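Local coordinates for protein SsfX3 (Streptomyces sp. SF2575, PDB 3SKV) that probably transfers a salicylyl group as an acyltransferase of tetracycline biosynthesis, pairing a jelly-roll domain with a GDSL/SGNH-type domain, at residues V292-P295 against F296-E299; Y191-S194 against I195-R199; G147-A150 against G151-V155; E365-A368 against E369-R373. The protein carries 1 engineered substitution. All blocks are in the same frame, centred on the assembly; numbering follows the deposited sequence.

Contact 1 of 4, residues V292-P295 against F296-E299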
loop_
_atom_site.group_PDB
_atom_site.type_symbol
_atom_site.label_atom_id
_atom_site.label_comp_id
_atom_site.label_asym_id
_atom_site.label_seq_id
_atom_site.Cartn_x
_atom_site.Cartn_y
_atom_site.Cartn_z
ATOM N N VAL A 292 13.689 -3.287 -7.655
ATOM C CA VAL A 292 13.517 -4.711 -7.917
ATOM C C VAL A 292 13.832 -4.969 -9.440
ATOM O O VAL A 292 13.810 -4.036 -10.241
ATOM C CB VAL A 292 12.047 -4.945 -7.472
ATOM C CG1 VAL A 292 11.166 -5.627 -8.502
ATOM C CG2 VAL A 292 11.968 -5.583 -6.091
ATOM N N TYR A 293 14.179 -6.189 -9.823
ATOM C CA TYR A 293 14.463 -6.465 -11.219
ATOM C C TYR A 293 13.199 -6.371 -12.101
ATOM O O TYR A 293 12.173 -7.010 -11.833
ATOM C CB TYR A 293 15.164 -7.827 -11.387
ATOM C CG TYR A 293 15.374 -8.254 -12.827
ATOM C CD1 TYR A 293 16.469 -7.801 -13.558
ATOM C CD2 TYR A 293 14.492 -9.134 -13.453
ATOM C CE1 TYR A 293 16.678 -8.207 -14.881
ATOM C CE2 TYR A 293 14.669 -9.515 -14.781
ATOM C CZ TYR A 293 15.763 -9.046 -15.491
ATOM O OH TYR A 293 15.963 -9.447 -16.784
ATOM N N SER A 294 13.308 -5.594 -13.176
ATOM C CA SER A 294 12.250 -5.443 -14.168
ATOM C C SER A 294 12.728 -6.080 -15.493
ATOM O O SER A 294 13.703 -5.624 -16.070
ATOM C CB SER A 294 11.892 -3.971 -14.355
ATOM O OG SER A 294 11.187 -3.782 -15.567
ATOM N N PRO A 295 12.053 -7.122 -16.000
ATOM C CA PRO A 295 12.492 -7.736 -17.269
ATOM C C PRO A 295 12.551 -6.743 -18.438
ATOM O O PRO A 295 13.497 -6.809 -19.246
ATOM C CB PRO A 295 11.474 -8.862 -17.488
ATOM C CG PRO A 295 10.980 -9.189 -16.103
ATOM C CD PRO A 295 10.883 -7.832 -15.444
ATOM N N PHE A 296 11.606 -5.769 -18.472
ATOM C CA PHE A 296 11.594 -4.739 -19.515
ATOM C C PHE A 296 12.708 -3.693 -19.344
ATOM O O PHE A 296 13.606 -3.619 -20.183
ATOM C CB PHE A 296 10.201 -4.069 -19.665
ATOM C CG PHE A 296 10.158 -3.014 -20.746
ATOM C CD1 PHE A 296 10.083 -3.370 -22.089
ATOM C CD2 PHE A 296 10.229 -1.660 -20.423
ATOM C CE1 PHE A 296 10.088 -2.388 -23.091
ATOM C CE2 PHE A 296 10.246 -0.681 -21.425
ATOM C CZ PHE A 296 10.170 -1.050 -22.750
ATOM N N TRP A 297 12.633 -2.902 -18.261
ATOM C CA TRP A 297 13.504 -1.769 -17.939
ATOM C C TRP A 297 14.986 -2.042 -17.743
ATOM O O TRP A 297 15.801 -1.267 -18.239
ATOM C CB TRP A 297 12.917 -0.945 -16.781
ATOM C CG TRP A 297 11.521 -0.465 -17.050
ATOM C CD1 TRP A 297 10.370 -1.007 -16.571
ATOM C CD2 TRP A 297 11.131 0.584 -17.951
ATOM N NE1 TRP A 297 9.279 -0.353 -17.101
ATOM C CE2 TRP A 297 9.718 0.645 -17.937
ATOM C CE3 TRP A 297 11.837 1.469 -18.786
ATOM C CZ2 TRP A 297 8.996 1.574 -18.702
ATOM C CZ3 TRP A 297 11.121 2.399 -19.526
ATOM C CH2 TRP A 297 9.717 2.433 -19.489
ATOM N N ASP A 298 15.341 -3.114 -17.011
ATOM C CA ASP A 298 16.746 -3.498 -16.760
ATOM C C ASP A 298 17.457 -3.930 -18.046
ATOM O O ASP A 298 18.688 -3.822 -18.137
ATOM C CB ASP A 298 16.825 -4.667 -15.754
ATOM C CG ASP A 298 16.790 -4.260 -14.299
ATOM O OD1 ASP A 298 15.683 -4.176 -13.738
ATOM O OD2 ASP A 298 17.878 -4.079 -13.709
ATOM N N GLU A 299 16.686 -4.439 -19.025
ATOM C CA GLU A 299 17.252 -4.979 -20.260
ATOM C C GLU A 299 17.354 -4.059 -21.481
ATOM O O GLU A 299 17.905 -4.465 -22.514
ATOM C CB GLU A 299 16.690 -6.379 -20.573
ATOM C CG GLU A 299 16.823 -7.381 -19.421
ATOM C CD GLU A 299 18.186 -7.599 -18.774
ATOM O OE1 GLU A 299 19.223 -7.248 -19.387
ATOM O OE2 GLU A 299 18.216 -8.218 -17.688
#

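Contact 2 of 4, residues Y191-S194 against I195-R199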
loop_
_atom_site.group_PDB
_atom_site.type_symbol
_atom_site.label_atom_id
_atom_site.label_comp_id
_atom_site.label_asym_id
_atom_site.label_seq_id
_atom_site.Cartn_x
_atom_site.Cartn_y
_atom_site.Cartn_z
ATOM N N TYR A 191 7.034 3.233 0.889
ATOM C CA TYR A 191 6.978 4.205 -0.205
ATOM C C TYR A 191 7.752 3.702 -1.420
ATOM O O TYR A 191 8.812 3.120 -1.280
ATOM C CB TYR A 191 7.541 5.565 0.266
ATOM C CG TYR A 191 7.702 6.588 -0.831
ATOM C CD1 TYR A 191 6.630 7.374 -1.242
ATOM C CD2 TYR A 191 8.925 6.769 -1.467
ATOM C CE1 TYR A 191 6.760 8.284 -2.290
ATOM C CE2 TYR A 191 9.069 7.689 -2.506
ATOM C CZ TYR A 191 7.984 8.441 -2.914
ATOM O OH TYR A 191 8.132 9.384 -3.896
ATOM N N GLY A 192 7.254 3.986 -2.599
ATOM C CA GLY A 192 7.968 3.649 -3.824
ATOM C C GLY A 192 7.353 2.607 -4.735
ATOM O O GLY A 192 6.154 2.324 -4.668
ATOM N N ASP A 193 8.203 2.069 -5.628
ATOM C CA ASP A 193 7.916 1.082 -6.680
ATOM C C ASP A 193 7.306 1.721 -7.935
ATOM O O ASP A 193 6.646 2.760 -7.868
ATOM C CB ASP A 193 7.086 -0.120 -6.162
ATOM C CG ASP A 193 7.845 -0.994 -5.178
ATOM O OD1 ASP A 193 8.843 -1.639 -5.602
ATOM O OD2 ASP A 193 7.425 -1.063 -3.989
ATOM N N SER A 194 7.528 1.088 -9.074
ATOM C CA SER A 194 7.029 1.591 -10.357
ATOM C C SER A 194 5.736 0.920 -10.813
ATOM O O SER A 194 5.175 1.295 -11.859
ATOM C CB SER A 194 8.117 1.523 -11.426
ATOM O OG SER A 194 8.777 0.275 -11.365
ATOM N N ILE A 195 5.224 -0.014 -9.976
ATOM C CA ILE A 195 3.992 -0.764 -10.251
ATOM C C ILE A 195 2.946 -0.683 -9.158
ATOM O O ILE A 195 3.276 -0.538 -7.984
ATOM C CB ILE A 195 4.250 -2.251 -10.638
ATOM C CG1 ILE A 195 4.987 -3.023 -9.516
ATOM C CG2 ILE A 195 4.908 -2.373 -12.034
ATOM C CD1 ILE A 195 4.900 -4.534 -9.586
ATOM N N CYS A 196 1.679 -0.874 -9.555
ATOM C CA CYS A 196 0.543 -0.965 -8.660
ATOM C C CYS A 196 0.624 -2.345 -8.043
ATOM O O CYS A 196 0.765 -3.350 -8.757
ATOM C CB CYS A 196 -0.760 -0.774 -9.426
ATOM S SG CYS A 196 -0.795 0.706 -10.477
ATOM N N HIS A 197 0.582 -2.386 -6.717
ATOM C CA HIS A 197 0.711 -3.626 -5.963
ATOM C C HIS A 197 -0.512 -4.505 -5.919
ATOM O O HIS A 197 -0.398 -5.672 -5.545
ATOM C CB HIS A 197 1.250 -3.346 -4.563
ATOM C CG HIS A 197 2.610 -2.713 -4.577
ATOM N ND1 HIS A 197 3.626 -3.192 -5.399
ATOM C CD2 HIS A 197 3.083 -1.679 -3.853
ATOM C CE1 HIS A 197 4.676 -2.443 -5.134
ATOM N NE2 HIS A 197 4.396 -1.514 -4.214
ATOM N N GLY A 198 -1.668 -3.966 -6.289
ATOM C CA GLY A 198 -2.903 -4.744 -6.278
ATOM C C GLY A 198 -2.965 -5.730 -7.424
ATOM O O GLY A 198 -3.664 -6.732 -7.336
ATOM N N ARG A 199 -2.199 -5.453 -8.494
ATOM C CA ARG A 199 -2.159 -6.249 -9.698
ATOM C C ARG A 199 -1.520 -7.640 -9.499
ATOM O O ARG A 199 -0.381 -7.760 -9.004
ATOM C CB ARG A 199 -1.514 -5.456 -10.842
ATOM C CG ARG A 199 -1.931 -5.962 -12.225
ATOM C CD ARG A 199 -3.164 -5.256 -12.759
ATOM N NE ARG A 199 -2.827 -4.075 -13.557
ATOM C CZ ARG A 199 -2.712 -2.837 -13.076
ATOM N NH1 ARG A 199 -2.893 -2.599 -11.783
ATOM N NH2 ARG A 199 -2.405 -1.832 -13.884
HETATM O O HOH W 1 3.678 1.494 -6.332
#

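Contact 3 of 4, residues G147-A150 against G151-V155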
loop_
_atom_site.group_PDB
_atom_site.type_symbol
_atom_site.label_atom_id
_atom_site.label_comp_id
_atom_site.label_asym_id
_atom_site.label_seq_id
_atom_site.Cartn_x
_atom_site.Cartn_y
_atom_site.Cartn_z
ATOM N N GLY A 147 -23.120 -15.002 7.704
ATOM C CA GLY A 147 -22.422 -16.202 8.127
ATOM C C GLY A 147 -21.009 -16.007 8.607
ATOM O O GLY A 147 -20.119 -16.743 8.196
ATOM N N LEU A 148 -20.799 -14.992 9.450
ATOM C CA LEU A 148 -19.521 -14.735 10.105
ATOM C C LEU A 148 -19.617 -15.458 11.447
ATOM O O LEU A 148 -20.741 -15.677 11.913
ATOM C CB LEU A 148 -19.286 -13.223 10.351
ATOM C CG LEU A 148 -19.032 -12.351 9.132
ATOM C CD1 LEU A 148 -18.882 -10.909 9.533
ATOM C CD2 LEU A 148 -17.790 -12.802 8.398
ATOM N N PRO A 149 -18.480 -15.822 12.094
ATOM C CA PRO A 149 -18.568 -16.482 13.407
ATOM C C PRO A 149 -19.357 -15.684 14.436
ATOM O O PRO A 149 -19.333 -14.457 14.424
ATOM C CB PRO A 149 -17.103 -16.601 13.847
ATOM C CG PRO A 149 -16.324 -16.530 12.585
ATOM C CD PRO A 149 -17.074 -15.624 11.689
ATOM N N ALA A 150 -20.061 -16.390 15.325
ATOM C CA ALA A 150 -20.794 -15.748 16.405
ATOM C C ALA A 150 -19.779 -15.404 17.496
ATOM O O ALA A 150 -18.685 -15.995 17.548
ATOM C CB ALA A 150 -21.855 -16.704 16.942
ATOM N N GLY A 151 -20.122 -14.448 18.341
ATOM C CA GLY A 151 -19.228 -14.066 19.425
ATOM C C GLY A 151 -18.326 -12.916 19.060
ATOM O O GLY A 151 -18.189 -12.581 17.877
ATOM N N ASP A 152 -17.719 -12.298 20.086
ATOM C CA ASP A 152 -16.812 -11.175 19.902
ATOM C C ASP A 152 -15.615 -11.569 19.039
ATOM O O ASP A 152 -15.035 -12.642 19.221
ATOM C CB ASP A 152 -16.361 -10.568 21.248
ATOM C CG ASP A 152 -15.728 -9.174 21.114
ATOM O OD1 ASP A 152 -16.249 -8.343 20.298
ATOM O OD2 ASP A 152 -14.751 -8.890 21.853
ATOM N N LYS A 153 -15.279 -10.708 18.080
ATOM C CA LYS A 153 -14.198 -10.943 17.127
ATOM C C LYS A 153 -13.758 -9.638 16.495
ATOM O O LYS A 153 -14.549 -8.690 16.396
ATOM C CB LYS A 153 -14.669 -11.925 16.017
ATOM C CG LYS A 153 -15.723 -11.337 15.088
ATOM C CD LYS A 153 -16.720 -12.356 14.608
ATOM C CE LYS A 153 -17.932 -11.676 14.040
ATOM N NZ LYS A 153 -19.102 -11.820 14.954
ATOM N N LEU A 154 -12.512 -9.605 16.010
ATOM C CA LEU A 154 -12.027 -8.451 15.273
ATOM C C LEU A 154 -12.376 -8.638 13.791
ATOM O O LEU A 154 -12.014 -9.645 13.184
ATOM C CB LEU A 154 -10.518 -8.245 15.492
ATOM C CG LEU A 154 -9.807 -7.208 14.587
ATOM C CD1 LEU A 154 -10.393 -5.783 14.730
ATOM C CD2 LEU A 154 -8.305 -7.211 14.813
ATOM N N VAL A 155 -13.073 -7.662 13.216
ATOM C CA VAL A 155 -13.447 -7.660 11.809
ATOM C C VAL A 155 -12.591 -6.654 11.042
ATOM O O VAL A 155 -12.586 -5.474 11.400
ATOM C CB VAL A 155 -14.948 -7.386 11.608
ATOM C CG1 VAL A 155 -15.317 -7.500 10.119
ATOM C CG2 VAL A 155 -15.793 -8.341 12.447
#

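Contact 4 of 4, residues E365-A368 against E369-R373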
loop_
_atom_site.group_PDB
_atom_site.type_symbol
_atom_site.label_atom_id
_atom_site.label_comp_id
_atom_site.label_asym_id
_atom_site.label_seq_id
_atom_site.Cartn_x
_atom_site.Cartn_y
_atom_site.Cartn_z
ATOM N N GLU A 365 3.203 -13.958 -2.713
ATOM C CA GLU A 365 3.594 -14.676 -1.486
ATOM C C GLU A 365 5.100 -14.781 -1.378
ATOM O O GLU A 365 5.628 -14.559 -0.298
ATOM C CB GLU A 365 2.958 -16.057 -1.392
ATOM C CG GLU A 365 1.500 -16.011 -1.012
ATOM C CD GLU A 365 0.822 -17.361 -1.075
ATOM O OE1 GLU A 365 0.935 -18.123 -0.088
ATOM O OE2 GLU A 365 0.176 -17.662 -2.106
ATOM N N ILE A 366 5.786 -15.099 -2.490
ATOM C CA ILE A 366 7.243 -15.212 -2.575
ATOM C C ILE A 366 7.906 -13.859 -2.271
ATOM O O ILE A 366 8.835 -13.803 -1.458
ATOM C CB ILE A 366 7.678 -15.815 -3.949
ATOM C CG1 ILE A 366 7.062 -17.214 -4.221
ATOM C CG2 ILE A 366 9.205 -15.798 -4.146
ATOM C CD1 ILE A 366 7.301 -18.252 -3.215
ATOM N N PHE A 367 7.418 -12.779 -2.926
ATOM C CA PHE A 367 7.897 -11.405 -2.743
ATOM C C PHE A 367 7.851 -11.017 -1.246
ATOM O O PHE A 367 8.836 -10.483 -0.711
ATOM C CB PHE A 367 7.055 -10.417 -3.588
ATOM C CG PHE A 367 7.704 -9.063 -3.793
ATOM C CD1 PHE A 367 7.734 -8.122 -2.773
ATOM C CD2 PHE A 367 8.318 -8.740 -4.998
ATOM C CE1 PHE A 367 8.376 -6.884 -2.952
ATOM C CE2 PHE A 367 8.928 -7.490 -5.187
ATOM C CZ PHE A 367 8.963 -6.574 -4.165
ATOM N N ALA A 368 6.729 -11.340 -0.575
ATOM C CA ALA A 368 6.466 -11.056 0.828
ATOM C C ALA A 368 7.459 -11.741 1.764
ATOM O O ALA A 368 8.009 -11.074 2.648
ATOM C CB ALA A 368 5.033 -11.446 1.192
ATOM N N GLU A 369 7.685 -13.061 1.581
ATOM C CA GLU A 369 8.580 -13.888 2.392
ATOM C C GLU A 369 10.014 -13.425 2.133
ATOM O O GLU A 369 10.796 -13.282 3.079
ATOM C CB GLU A 369 8.402 -15.367 2.016
ATOM C CG GLU A 369 7.919 -16.330 3.097
ATOM C CD GLU A 369 6.571 -16.106 3.771
ATOM O OE1 GLU A 369 6.487 -15.134 4.556
ATOM O OE2 GLU A 369 5.719 -17.026 3.732
ATOM N N SER A 370 10.326 -13.116 0.865
ATOM C CA SER A 370 11.634 -12.631 0.450
ATOM C C SER A 370 11.985 -11.276 1.087
ATOM O O SER A 370 13.118 -11.084 1.541
ATOM C CB SER A 370 11.717 -12.573 -1.074
ATOM O OG SER A 370 13.055 -12.355 -1.494
ATOM N N SER A 371 11.011 -10.350 1.127
ATOM C CA SER A 371 11.160 -9.027 1.743
ATOM C C SER A 371 11.406 -9.183 3.237
ATOM O O SER A 371 12.297 -8.526 3.766
ATOM C CB SER A 371 9.909 -8.176 1.522
ATOM O OG SER A 371 9.670 -7.959 0.142
ATOM N N ARG A 372 10.634 -10.069 3.904
ATOM C CA ARG A 372 10.755 -10.338 5.343
ATOM C C ARG A 372 12.115 -10.934 5.678
ATOM O O ARG A 372 12.744 -10.499 6.644
ATOM C CB ARG A 372 9.623 -11.256 5.835
ATOM C CG ARG A 372 8.284 -10.552 5.924
ATOM C CD ARG A 372 7.190 -11.518 6.346
ATOM N NE ARG A 372 7.433 -12.051 7.681
ATOM C CZ ARG A 372 7.345 -13.335 7.990
ATOM N NH1 ARG A 372 6.979 -14.221 7.071
ATOM N NH2 ARG A 372 7.608 -13.746 9.225
ATOM N N ARG A 373 12.572 -11.890 4.863
ATOM C CA ARG A 373 13.869 -12.537 5.006
ATOM C C ARG A 373 14.997 -11.477 4.881
ATOM O O ARG A 373 15.884 -11.409 5.735
ATOM C CB ARG A 373 14.028 -13.641 3.932
ATOM C CG ARG A 373 15.406 -14.332 3.961
ATOM C CD ARG A 373 15.818 -15.168 2.737
ATOM N NE ARG A 373 14.741 -15.418 1.779
ATOM C CZ ARG A 373 14.537 -14.743 0.658
ATOM N NH1 ARG A 373 15.325 -13.721 0.336
ATOM N NH2 ARG A 373 13.535 -15.074 -0.146
#

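Contact 1 of 4, residues V292-P295 against F296-E299
The Y293 ring meets E299 at its edge, where OE2 lies in the ring plane. D298 comes to the same ring obliquely, its CG 3.6 Å from Y293 CD1, and the two planes are 31° apart. The W297 indole has F296 CD2 on one face, over its centre. At the edge of the indole sits S294 OG, 3.1 Å from W297 CD1.

Three of the four hydrogen bonds involve S294. Its OG, anti to the backbone N (chi1 162°), accepts from W297 N at 3.2 Å. Its carbonyl S294 O accepts from D298 N at 3.1 Å. Together these two bonds make an ST motif in the loop between strand 286-290 and helix 308-324 of the GDSL-like domain. D298 adds a return bond. S294 N gives a nearly straight hydrogen bond (174°) to D298 OD1 at 2.8 Å, met on the anti side and somewhat out of the carboxylate plane. The other oxygen, D298 OD2, forms a salt bridge with R312. The carboxylate is therefore held through both oxygens.

Y293 OH donates to E299 OE2 at 2.7 Å, on the anti lone pair of that oxygen. E299 CG lies 3.4 Å from P295 O; the bend at chi2 beyond it turns the carboxylate back to the tyrosine. A phenylalanine in place of Y293 would probably leave E299 OE2 without this hydroxyl donor and its carboxylate freer to turn. Beyond the turn, F296 meets Y355 edge-to-face, and W297 touches V308 and M258.

Contact 2 of 4, residues Y191-S194 against I195-R199
D193 lays its side chain across the CE1-NE2 edge of the H197 ring, the carboxylate and ring planes being 81° apart. D193 CG lies at that edge in the ring plane, 3.5 Å from H197 CE1. H197 NE2 donates a weak, strongly bent bond to D193 OD2, 3.1 Å long with an angle of 122° at the hydrogen. With H197 CG anti to its carbonyl carbon (chi1 -61°), the imidazole reaches back toward the aspartate. I195 O lies 3.6 Å above one face of the ring, offset toward the rim.

The backbone closes the turn through a water. This water donates to G192 O at 3.1 Å and to I195 O at 2.6 Å. At these backbone angles a CB at G192 would collide with the carbonyl oxygen of the preceding residue, so a glycine fits here.

G192-D193-S194-I195 corresponds to the GDSL motif of the family, at the end of the first strand of the parallel sheet in chain order. In that family the serine is the nucleophile, and S194 probably has this role.

The main polar partner of D193 is R251, which makes a salt bridge with OD1. OD2 also accepts from H190. H197 NE2 has a second weak bond to S224 OG, and the ring meets W208 edge-to-face. The D193 carboxylate is buried and shared among several donors. Its orientation is probably set mainly by R251 and H190, and the weak H197 bond adds to a network lying next to the probable active serine.

Contact 3 of 4, residues G147-A150 against G151-V155
K153 folds back over the turn, so that its ammonium faces the carbonyl of P149 end-on. NZ donates to P149 O at 2.7 Å, and the C=O...N angle of 168° puts it nearly along the C=O axis. The same nitrogen donates to G151 O at 3.2 Å, tilted slightly from that carbonyl plane. The curl comes from bends at chi2 and chi4, with CG set between the backbone N and carbonyl carbon (chi1 69°). Its methylenes pass alongside the other segment: K153 CE lies 4.2 Å from L148 CB, and K153 CD lies 4.3 Å from P149 CB. L148 CB is directed toward 151-155, and the side chain also touches V125.

This turn joins strand 141-145 to strand 153-158 in the N-terminal domain, consistent with a jelly-roll connection between two antiparallel sheets. A CB on G151 would lie 2.4 Å from A150 O, a clash that glycine avoids.

K153 NZ also donates to S93 O, and weakly to T91 O. Backbone carbonyls from the turn and from a neighbouring part of the chain thus converge on one buried amine. Their dipoles would be expected to stabilise a positive charge there.

Contact 4 of 4, residues E365-A368 against E369-R373
With OG anti to its carbonyl carbon (chi1 -61°), S371 turns its hydroxyl back along the helix to F367. F367 CG is anti to the backbone N (chi1 -163°), which brings the ring beside that hydroxyl. S371 OG is 3.5 Å from F367 CD1, approaching the ring obliquely. It donates to F367 O at 2.8 Å from above the carbonyl plane, 39° out of it. S371 N donates to the same oxygen at 2.9 Å, from the opposite face. Replacing S371 by alanine is likely to leave F367 O without its hydroxyl donor and open a small gap beside the ring.

F367 and S371 lie one turn apart on helix 361-377 in the GDSL-like domain. The regular i to i+4 bonds run beside them, as from S370 N to I366 O at 2.8 Å. On the inner side F367 packs against W208 and V338, and S370 OG bonds to V338 O.

R372 lies against helix 208-216, and its bend at chi3 lets it reach E369. R372 NH1 to E369 OE1 is a 2.7 Å salt bridge; the hydrogen bond within it is weak. R372 NE pairs with E216. The guanidinium thus bridges two carboxylates, which would tend to offset its charge, while the buried S371 hydroxyl is satisfied within the helix.

In the fold
Along the chain the order is contact 3, contact 2, contact 1, contact 4. Contact 3 lies in the N-terminal jelly-roll domain, its centre about 44 Å from that of contact 1 and about 30 Å from that of contact 4. The other three belong to the GDSL-like domain with its parallel sheet. Contact 2 begins at the end of strand 187-192 and runs into the loop after it; contact 1 lies in the loop after strand 286-290. Their centres are about 14 Å apart. Contact 4 lies on helix 361-377 and touches contact 1 where V292 packs on F367. W208 of helix 208-216 meets both contact 2 and contact 4, so this helix joins the probable catalytic turn to the last helix.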